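Local coordinates for 2-hydroxy-3-oxopropionate reductase (PDB 4DLL), which probably catalyses the reversible NAD(P)H-dependent reduction of 2-hydroxy-3-oxopropionate (tartronate semialdehyde) to glycerate, at residues A[143-151]-A[162-173]; A[85-95]-A[113-124]. One frame throughout, in Å; residues are numbered along the deposited sequence.

Contact 1: A[143-151]-A[162-173]; sequences IAHLDTPVS and LVIMAGGKPADF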
loop_
_atom_site.group_PDB
_atom_site.type_symbol
_atom_site.label_atom_id
_atom_site.label_comp_id
_atom_site.label_asym_id
_atom_site.label_seq_id
_atom_site.Cartn_x
_atom_site.Cartn_y
_atom_site.Cartn_z
ATOM N N ILE A 143 -37.898 0.554 10.124
ATOM C CA ILE A 143 -36.842 1.462 9.629
ATOM C C ILE A 143 -35.667 0.650 9.123
ATOM O O ILE A 143 -35.113 -0.204 9.850
ATOM C CB ILE A 143 -36.295 2.416 10.727
ATOM C CG1 ILE A 143 -37.407 3.167 11.469
ATOM C CG2 ILE A 143 -35.291 3.383 10.152
ATOM C CD1 ILE A 143 -36.966 3.478 12.881
ATOM N N ALA A 144 -35.318 0.947 7.873
ATOM C CA ALA A 144 -34.179 0.394 7.164
ATOM C C ALA A 144 -32.858 0.910 7.721
ATOM O O ALA A 144 -32.778 1.972 8.277
ATOM C CB ALA A 144 -34.292 0.716 5.575
ATOM N N HIS A 145 -31.812 0.148 7.508
ATOM C CA HIS A 145 -30.493 0.422 8.022
ATOM C C HIS A 145 -29.543 -0.041 6.932
ATOM O O HIS A 145 -29.722 -1.116 6.374
ATOM C CB HIS A 145 -30.282 -0.447 9.240
ATOM C CG HIS A 145 -29.020 -0.169 10.001
ATOM N ND1 HIS A 145 -27.808 -0.731 9.659
ATOM C CD2 HIS A 145 -28.804 0.531 11.142
ATOM C CE1 HIS A 145 -26.885 -0.332 10.518
ATOM N NE2 HIS A 145 -27.461 0.437 11.418
ATOM N N LEU A 146 -28.562 0.792 6.600
ATOM C CA LEU A 146 -27.385 0.331 5.876
ATOM C C LEU A 146 -26.220 0.765 6.689
ATOM O O LEU A 146 -26.334 1.750 7.410
ATOM C CB LEU A 146 -27.222 1.060 4.561
ATOM C CG LEU A 146 -28.101 0.593 3.472
ATOM C CD1 LEU A 146 -29.349 1.254 3.805
ATOM C CD2 LEU A 146 -27.458 1.237 2.268
ATOM N N ASP A 147 -25.087 0.102 6.506
ATOM C CA ASP A 147 -23.903 0.506 7.234
ATOM C C ASP A 147 -22.986 0.909 6.109
ATOM O O ASP A 147 -22.705 0.087 5.221
ATOM C CB ASP A 147 -23.325 -0.606 8.184
ATOM C CG ASP A 147 -23.181 -1.971 7.514
ATOM O OD1 ASP A 147 -24.208 -2.587 7.097
ATOM O OD2 ASP A 147 -22.038 -2.464 7.435
ATOM N N THR A 148 -22.619 2.188 6.109
ATOM C CA THR A 148 -21.968 2.809 4.982
ATOM C C THR A 148 -20.726 3.620 5.377
ATOM O O THR A 148 -20.679 4.859 5.186
ATOM C CB THR A 148 -22.977 3.659 4.111
ATOM O OG1 THR A 148 -23.336 4.867 4.771
ATOM C CG2 THR A 148 -24.255 2.866 3.820
ATOM N N PRO A 149 -19.713 2.938 5.957
ATOM C CA PRO A 149 -18.412 3.636 6.212
ATOM C C PRO A 149 -17.672 4.060 4.978
ATOM O O PRO A 149 -17.905 3.508 3.867
ATOM C CB PRO A 149 -17.586 2.592 6.947
ATOM C CG PRO A 149 -18.221 1.311 6.579
ATOM C CD PRO A 149 -19.676 1.555 6.422
ATOM N N VAL A 150 -16.787 5.024 5.180
ATOM C CA VAL A 150 -16.022 5.675 4.114
ATOM C C VAL A 150 -14.516 5.542 4.295
ATOM O O VAL A 150 -14.017 5.346 5.419
ATOM C CB VAL A 150 -16.425 7.165 3.909
ATOM C CG1 VAL A 150 -17.992 7.286 3.829
ATOM C CG2 VAL A 150 -15.838 8.081 5.019
ATOM N N SER A 151 -13.793 5.536 3.189
ATOM C CA SER A 151 -12.366 5.839 3.238
ATOM C C SER A 151 -12.089 7.035 2.296
ATOM O O SER A 151 -12.886 7.309 1.377
ATOM C CB SER A 151 -11.538 4.599 2.886
ATOM O OG SER A 151 -10.124 4.846 3.039
ATOM N N LEU A 162 -14.887 10.352 -2.054
ATOM C CA LEU A 162 -14.803 9.303 -1.002
ATOM C C LEU A 162 -15.088 7.992 -1.692
ATOM O O LEU A 162 -15.622 7.949 -2.789
ATOM C CB LEU A 162 -15.788 9.512 0.157
ATOM C CG LEU A 162 -15.431 10.744 1.014
ATOM C CD1 LEU A 162 -16.486 10.991 2.093
ATOM C CD2 LEU A 162 -13.993 10.761 1.660
ATOM N N VAL A 163 -14.649 6.941 -1.025
ATOM C CA VAL A 163 -15.051 5.570 -1.292
ATOM C C VAL A 163 -15.911 5.074 -0.097
ATOM O O VAL A 163 -15.555 5.307 1.066
ATOM C CB VAL A 163 -13.733 4.820 -1.596
ATOM C CG1 VAL A 163 -13.491 3.603 -0.767
ATOM C CG2 VAL A 163 -13.530 4.714 -3.096
ATOM N N ILE A 164 -17.084 4.523 -0.402
ATOM C CA ILE A 164 -18.111 4.152 0.573
ATOM C C ILE A 164 -18.433 2.663 0.458
ATOM O O ILE A 164 -18.708 2.119 -0.638
ATOM C CB ILE A 164 -19.422 4.981 0.392
ATOM C CG1 ILE A 164 -19.160 6.468 0.490
ATOM C CG2 ILE A 164 -20.513 4.593 1.394
ATOM C CD1 ILE A 164 -20.053 7.289 -0.500
HETATM N N MSE A 165 -18.375 1.997 1.597
HETATM C CA MSE A 165 -18.508 0.571 1.647
HETATM C C MSE A 165 -19.766 0.251 2.422
HETATM O O MSE A 165 -19.791 0.415 3.687
HETATM C CB MSE A 165 -17.314 -0.056 2.404
HETATM C CG MSE A 165 -15.918 0.099 1.778
HETATM SE SE MSE A 165 -14.693 0.466 3.366
HETATM C CE MSE A 165 -15.108 2.308 3.374
ATOM N N ALA A 166 -20.750 -0.263 1.701
ATOM C CA ALA A 166 -22.137 -0.427 2.188
ATOM C C ALA A 166 -22.560 -1.851 2.542
ATOM O O ALA A 166 -22.241 -2.811 1.820
ATOM C CB ALA A 166 -23.150 0.210 1.150
ATOM N N GLY A 167 -23.251 -2.008 3.676
ATOM C CA GLY A 167 -23.816 -3.325 4.091
ATOM C C GLY A 167 -25.318 -3.134 4.144
ATOM O O GLY A 167 -25.759 -2.101 4.646
ATOM N N GLY A 168 -26.109 -4.085 3.594
ATOM C CA GLY A 168 -27.575 -4.099 3.793
ATOM C C GLY A 168 -28.302 -4.697 2.599
ATOM O O GLY A 168 -27.701 -5.429 1.812
ATOM N N LYS A 169 -29.573 -4.332 2.424
ATOM C CA LYS A 169 -30.411 -4.978 1.407
ATOM C C LYS A 169 -30.289 -4.222 0.065
ATOM O O LYS A 169 -30.094 -3.040 0.079
ATOM C CB LYS A 169 -31.875 -5.147 1.928
ATOM C CG LYS A 169 -31.958 -5.900 3.334
ATOM C CD LYS A 169 -31.320 -7.400 3.285
ATOM C CE LYS A 169 -30.680 -7.962 4.612
ATOM N NZ LYS A 169 -29.191 -7.567 4.853
ATOM N N PRO A 170 -30.358 -4.911 -1.093
ATOM C CA PRO A 170 -30.140 -4.182 -2.354
ATOM C C PRO A 170 -31.120 -3.029 -2.546
ATOM O O PRO A 170 -30.689 -1.931 -2.841
ATOM C CB PRO A 170 -30.305 -5.263 -3.431
ATOM C CG PRO A 170 -29.941 -6.481 -2.769
ATOM C CD PRO A 170 -30.531 -6.344 -1.354
ATOM N N ALA A 171 -32.410 -3.259 -2.313
ATOM C CA ALA A 171 -33.428 -2.199 -2.408
ATOM C C ALA A 171 -33.130 -0.974 -1.554
ATOM O O ALA A 171 -33.321 0.132 -2.006
ATOM C CB ALA A 171 -34.809 -2.746 -2.067
ATOM N N ASP A 172 -32.653 -1.169 -0.321
ATOM C CA ASP A 172 -32.323 -0.044 0.539
ATOM C C ASP A 172 -31.092 0.700 -0.032
ATOM O O ASP A 172 -31.061 1.948 -0.085
ATOM C CB ASP A 172 -32.073 -0.540 1.976
ATOM C CG ASP A 172 -33.355 -0.998 2.678
ATOM O OD1 ASP A 172 -34.415 -0.401 2.420
ATOM O OD2 ASP A 172 -33.313 -1.919 3.526
ATOM N N PHE A 173 -30.088 -0.079 -0.486
ATOM C CA PHE A 173 -28.901 0.488 -1.059
ATOM C C PHE A 173 -29.256 1.285 -2.303
ATOM O O PHE A 173 -28.715 2.371 -2.477
ATOM C CB PHE A 173 -27.857 -0.603 -1.393
ATOM C CG PHE A 173 -26.664 -0.089 -2.160
ATOM C CD1 PHE A 173 -25.596 0.541 -1.472
ATOM C CD2 PHE A 173 -26.607 -0.226 -3.564
ATOM C CE1 PHE A 173 -24.480 1.025 -2.131
ATOM C CE2 PHE A 173 -25.489 0.271 -4.283
ATOM C CZ PHE A 173 -24.411 0.894 -3.577
HETATM O O HOH W 1 -30.821 -2.559 4.435
#

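Contact 2: A[85-95]-A[113-124]; sequences ARDADIVVSML and AMKPGSLFLDMA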
loop_
_atom_site.group_PDB
_atom_site.type_symbol
_atom_site.label_atom_id
_atom_site.label_comp_id
_atom_site.label_asym_id
_atom_site.label_seq_id
_atom_site.Cartn_x
_atom_site.Cartn_y
_atom_site.Cartn_z
ATOM N N ALA A 85 -34.291 14.260 13.601
ATOM C CA ALA A 85 -34.511 13.037 12.818
ATOM C C ALA A 85 -35.927 12.862 12.289
ATOM O O ALA A 85 -36.146 12.327 11.196
ATOM C CB ALA A 85 -34.107 11.801 13.659
ATOM N N ARG A 86 -36.886 13.330 13.067
ATOM C CA ARG A 86 -38.261 12.954 12.845
ATOM C C ARG A 86 -38.816 13.082 11.423
ATOM O O ARG A 86 -39.515 12.189 10.964
ATOM C CB ARG A 86 -39.170 13.610 13.893
ATOM C CG ARG A 86 -39.263 15.113 13.877
ATOM C CD ARG A 86 -40.247 15.599 14.969
ATOM N NE ARG A 86 -41.410 14.713 15.098
ATOM C CZ ARG A 86 -42.469 14.703 14.275
ATOM N NH1 ARG A 86 -42.548 15.537 13.224
ATOM N NH2 ARG A 86 -43.455 13.833 14.505
ATOM N N ASP A 87 -38.506 14.151 10.721
ATOM C CA ASP A 87 -39.123 14.356 9.387
ATOM C C ASP A 87 -38.198 13.925 8.224
ATOM O O ASP A 87 -38.521 14.090 7.032
ATOM C CB ASP A 87 -39.608 15.826 9.240
ATOM C CG ASP A 87 -40.472 16.061 7.975
ATOM O OD1 ASP A 87 -41.403 15.237 7.668
ATOM O OD2 ASP A 87 -40.212 17.099 7.284
ATOM N N ALA A 88 -37.068 13.309 8.587
ATOM C CA ALA A 88 -36.041 12.924 7.623
ATOM C C ALA A 88 -36.491 11.736 6.819
ATOM O O ALA A 88 -37.140 10.826 7.344
ATOM C CB ALA A 88 -34.741 12.591 8.310
ATOM N N ASP A 89 -36.131 11.772 5.544
ATOM C CA ASP A 89 -36.153 10.601 4.661
ATOM C C ASP A 89 -34.954 9.699 4.936
ATOM O O ASP A 89 -35.096 8.494 4.937
ATOM C CB ASP A 89 -36.067 11.072 3.206
ATOM C CG ASP A 89 -37.231 11.954 2.818
ATOM O OD1 ASP A 89 -38.370 11.588 3.126
ATOM O OD2 ASP A 89 -37.006 13.021 2.221
ATOM N N ILE A 90 -33.775 10.300 5.117
ATOM C CA ILE A 90 -32.533 9.582 5.381
ATOM C C ILE A 90 -31.860 10.237 6.608
ATOM O O ILE A 90 -31.660 11.457 6.641
ATOM C CB ILE A 90 -31.637 9.575 4.171
ATOM C CG1 ILE A 90 -32.362 8.902 2.965
ATOM C CG2 ILE A 90 -30.303 8.911 4.512
ATOM C CD1 ILE A 90 -31.446 8.575 1.761
ATOM N N VAL A 91 -31.592 9.447 7.637
ATOM C CA VAL A 91 -30.825 9.937 8.778
ATOM C C VAL A 91 -29.408 9.367 8.735
ATOM O O VAL A 91 -29.227 8.157 8.720
ATOM C CB VAL A 91 -31.531 9.589 10.097
ATOM C CG1 VAL A 91 -30.588 9.846 11.330
ATOM C CG2 VAL A 91 -32.858 10.387 10.214
ATOM N N VAL A 92 -28.414 10.247 8.694
ATOM C CA VAL A 92 -27.018 9.854 8.614
ATOM C C VAL A 92 -26.336 10.061 9.961
ATOM O O VAL A 92 -26.184 11.213 10.392
ATOM C CB VAL A 92 -26.289 10.670 7.540
ATOM C CG1 VAL A 92 -24.872 10.176 7.358
ATOM C CG2 VAL A 92 -27.063 10.599 6.209
ATOM N N SER A 93 -25.950 8.962 10.627
ATOM C CA SER A 93 -25.035 9.045 11.805
ATOM C C SER A 93 -23.514 9.184 11.508
ATOM O O SER A 93 -22.901 8.375 10.823
ATOM C CB SER A 93 -25.288 7.888 12.803
ATOM O OG SER A 93 -24.114 7.615 13.567
HETATM N N MSE A 94 -22.898 10.210 12.084
HETATM C CA MSE A 94 -21.464 10.395 12.005
HETATM C C MSE A 94 -20.907 10.442 13.432
HETATM O O MSE A 94 -20.006 11.226 13.800
HETATM C CB MSE A 94 -21.165 11.647 11.208
HETATM C CG MSE A 94 -21.570 11.471 9.740
HETATM SE SE MSE A 94 -21.267 13.104 8.809
HETATM C CE MSE A 94 -21.620 12.614 6.927
ATOM N N LEU A 95 -21.473 9.583 14.246
ATOM C CA LEU A 95 -21.116 9.516 15.625
ATOM C C LEU A 95 -19.826 8.683 15.814
ATOM O O LEU A 95 -19.304 8.111 14.868
ATOM C CB LEU A 95 -22.300 8.935 16.388
ATOM C CG LEU A 95 -23.556 9.746 16.213
ATOM C CD1 LEU A 95 -24.751 8.991 16.720
ATOM C CD2 LEU A 95 -23.399 11.043 16.962
ATOM N N ALA A 113 -38.770 8.058 17.019
ATOM C CA ALA A 113 -39.326 9.197 16.298
ATOM C C ALA A 113 -39.229 9.186 14.756
ATOM O O ALA A 113 -39.912 9.955 14.101
ATOM C CB ALA A 113 -38.755 10.481 16.862
HETATM N N MSE A 114 -38.421 8.312 14.172
HETATM C CA MSE A 114 -38.332 8.286 12.697
HETATM C C MSE A 114 -39.609 7.826 11.952
HETATM O O MSE A 114 -40.302 6.922 12.394
HETATM C CB MSE A 114 -37.101 7.509 12.230
HETATM C CG MSE A 114 -35.751 8.242 12.468
HETATM SE SE MSE A 114 -34.147 7.024 12.175
HETATM C CE MSE A 114 -34.311 6.607 10.184
ATOM N N LYS A 115 -39.879 8.481 10.822
ATOM C CA LYS A 115 -40.889 8.123 9.806
ATOM C C LYS A 115 -40.947 6.645 9.478
ATOM O O LYS A 115 -39.951 5.957 9.573
ATOM C CB LYS A 115 -40.543 8.796 8.475
ATOM C CG LYS A 115 -41.166 10.149 8.205
ATOM C CD LYS A 115 -41.252 10.437 6.671
ATOM C CE LYS A 115 -40.003 11.142 6.139
ATOM N NZ LYS A 115 -40.248 12.202 5.070
ATOM N N PRO A 116 -42.116 6.148 9.054
ATOM C CA PRO A 116 -42.054 4.868 8.372
ATOM C C PRO A 116 -41.466 5.112 6.959
ATOM O O PRO A 116 -41.569 6.217 6.422
ATOM C CB PRO A 116 -43.536 4.413 8.325
ATOM C CG PRO A 116 -44.327 5.440 9.112
ATOM C CD PRO A 116 -43.492 6.689 9.067
ATOM N N GLY A 117 -40.795 4.113 6.406
ATOM C CA GLY A 117 -40.096 4.249 5.104
ATOM C C GLY A 117 -38.721 4.941 5.138
ATOM O O GLY A 117 -38.013 4.963 4.150
ATOM N N SER A 118 -38.341 5.509 6.266
ATOM C CA SER A 118 -37.130 6.279 6.318
ATOM C C SER A 118 -35.935 5.308 6.381
ATOM O O SER A 118 -36.091 4.135 6.742
ATOM C CB SER A 118 -37.151 7.216 7.551
ATOM O OG SER A 118 -37.222 6.451 8.760
ATOM N N LEU A 119 -34.752 5.825 6.118
ATOM C CA LEU A 119 -33.536 5.034 6.128
ATOM C C LEU A 119 -32.530 5.633 7.107
ATOM O O LEU A 119 -32.415 6.846 7.191
ATOM C CB LEU A 119 -32.882 5.039 4.729
ATOM C CG LEU A 119 -33.121 3.809 3.850
ATOM C CD1 LEU A 119 -34.560 3.842 3.250
ATOM C CD2 LEU A 119 -32.064 3.648 2.770
ATOM N N PHE A 120 -31.791 4.759 7.791
ATOM C CA PHE A 120 -30.731 5.145 8.670
ATOM C C PHE A 120 -29.405 4.657 8.105
ATOM O O PHE A 120 -29.246 3.493 7.884
ATOM C CB PHE A 120 -30.975 4.576 10.054
ATOM C CG PHE A 120 -29.904 4.896 11.066
ATOM C CD1 PHE A 120 -28.820 4.037 11.242
ATOM C CD2 PHE A 120 -30.028 5.985 11.906
ATOM C CE1 PHE A 120 -27.816 4.269 12.215
ATOM C CE2 PHE A 120 -29.042 6.256 12.889
ATOM C CZ PHE A 120 -27.923 5.385 13.039
ATOM N N LEU A 121 -28.482 5.586 7.866
ATOM C CA LEU A 121 -27.163 5.321 7.297
ATOM C C LEU A 121 -26.172 5.467 8.414
ATOM O O LEU A 121 -25.991 6.581 8.914
ATOM C CB LEU A 121 -26.837 6.334 6.184
ATOM C CG LEU A 121 -27.062 5.872 4.730
ATOM C CD1 LEU A 121 -28.379 5.201 4.508
ATOM C CD2 LEU A 121 -26.896 6.993 3.732
ATOM N N ASP A 122 -25.545 4.363 8.818
ATOM C CA ASP A 122 -24.473 4.449 9.794
ATOM C C ASP A 122 -23.101 4.480 9.154
ATOM O O ASP A 122 -22.664 3.518 8.528
ATOM C CB ASP A 122 -24.552 3.390 10.897
ATOM C CG ASP A 122 -23.798 3.848 12.161
ATOM O OD1 ASP A 122 -22.878 4.721 12.022
ATOM O OD2 ASP A 122 -24.138 3.389 13.291
HETATM N N MSE A 123 -22.477 5.647 9.295
HETATM C CA MSE A 123 -21.119 5.930 8.844
HETATM C C MSE A 123 -20.151 5.840 9.982
HETATM O O MSE A 123 -18.983 5.671 9.748
HETATM C CB MSE A 123 -21.014 7.336 8.295
HETATM C CG MSE A 123 -21.889 7.531 7.118
HETATM SE SE MSE A 123 -21.236 9.047 6.080
HETATM C CE MSE A 123 -21.631 8.151 4.223
ATOM N N ALA A 124 -20.606 5.979 11.212
ATOM C CA ALA A 124 -19.715 5.738 12.380
ATOM C C ALA A 124 -18.865 4.422 12.229
ATOM O O ALA A 124 -19.265 3.481 11.536
ATOM C CB ALA A 124 -20.542 5.692 13.611
HETATM O O HOH W 2 -37.273 10.342 9.891
HETATM O O HOH W 3 -36.270 6.508 2.991
#

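Contact 1: A[143-151]-A[162-173]
D147 and G167 face each other as an antiparallel hydrogen-bonded pair where strand 162-167 runs back against the broken strand 144-151, the place where an otherwise parallel, Rossmann-type nucleotide-binding sheet turns antiparallel. D147 N gives to G167 O at 3.0 Å, in the carbonyl plane on a lone pair, and G167 N returns to D147 O at 2.7 Å. With chi1 at 48°, CG of D147 sits between its own N and carbonyl carbon, and the carboxylate folds over G167, bringing OD1 to 3.1 Å from G167 CA; a CB on that glycine would run into OD1. OD1 also lies close to G167 O, two acceptors side by side, and the backbone N-H groups of G193 and Q196 hold the carboxylate, the first at OD1 and the second at OD2. Without the carboxylate, as with an alanine in place of D147, these two N-H groups at the start of helix 194-222 would probably lose their acceptor.

After T148, the pairing resumes with P149 O taking the N-H of M165 almost straight (175°). V150 CG1 lies alongside I164 CG1 at 3.6 Å, their side chains pointing the same way. S151 and V163 exchange a pair of backbone bonds, and S151 OG accepts from the N of F238 of the second subunit.

Toward the helix that begins at P170, L146 inserts CD1 against D172 CB at 3.7 Å, while its CD2 lies near the plane of the F173 ring, at the edge. A water at this end donates to H145 O and to D172 OD2, both at 2.7 Å, and accepts from K169 N.

Contact 2: A[85-95]-A[113-124]
The phenyl ring of F120 lies against V91 and S93 of the neighbouring parallel strand, within a Rossmann-type sheet where strands 90-93 and 119-122 run at 19° to each other. With CG anti to the backbone N (chi1 179°), the ring leans toward S93 on the face that carries V91 and S93, CZ reaching S93 CB at 3.6 Å and CD2 reaching V91 CG1 at 3.9 Å; the approach of S93 CB is oblique. From strand 144-151, H145 brings its imidazole against the same phenyl ring, and L105 of helix 98-107 packs there too.

The second flat group, the carboxylate of D89, takes K115 NZ in a salt bridge of 2.8 Å to OD1, the ammonium coming from above the carboxylate plane, 41° out of it. Bends at chi3 and chi4 bring that lysine end round, where it also makes a weak bond to D87 O. OD2 of D89 is gripped separately by the backbone N-H groups of R32 and K33, and the carboxylate of D87 pairs with the K33 side chain; D87 and D89 thus link the loop before strand 90-93 to the start of strand 33-37.

Backbone bonds zip the strands: V91 N to L119 O and L121 N to V91 O, each 2.8 Å. On the side away from F120, I90 CG2 meets L121 CD2, and V92 CG1 touches M123 CG. The two selenomethionines M94 and M123 lie alongside each other, CE of M94 at 3.7 Å from SE of M123. Where the strands begin, a water donates to both D89 O and G117 O, the latter at 2.6 Å.

Going up the chain, contact 2 closes first: from strand 90-93 the chain passes through helices 98-107 and 110-113 and returns as strand 119-122, a beta-alpha-beta crossover. Helix 128-140 then leads to strand 144-151, and contact 1 closes a shorter loop, through helix 153-159, when strand 162-167 comes back antiparallel. The two loops follow in series, neither nesting nor crossing. They join laterally because strands 119-122 and 144-151 are neighbours in one sheet: F120 N lies 3.0 Å from A144 O, and T148 N 2.8 Å from D122 O, both probable hydrogen bonds. M114 also packs on I143, and L119 on D172.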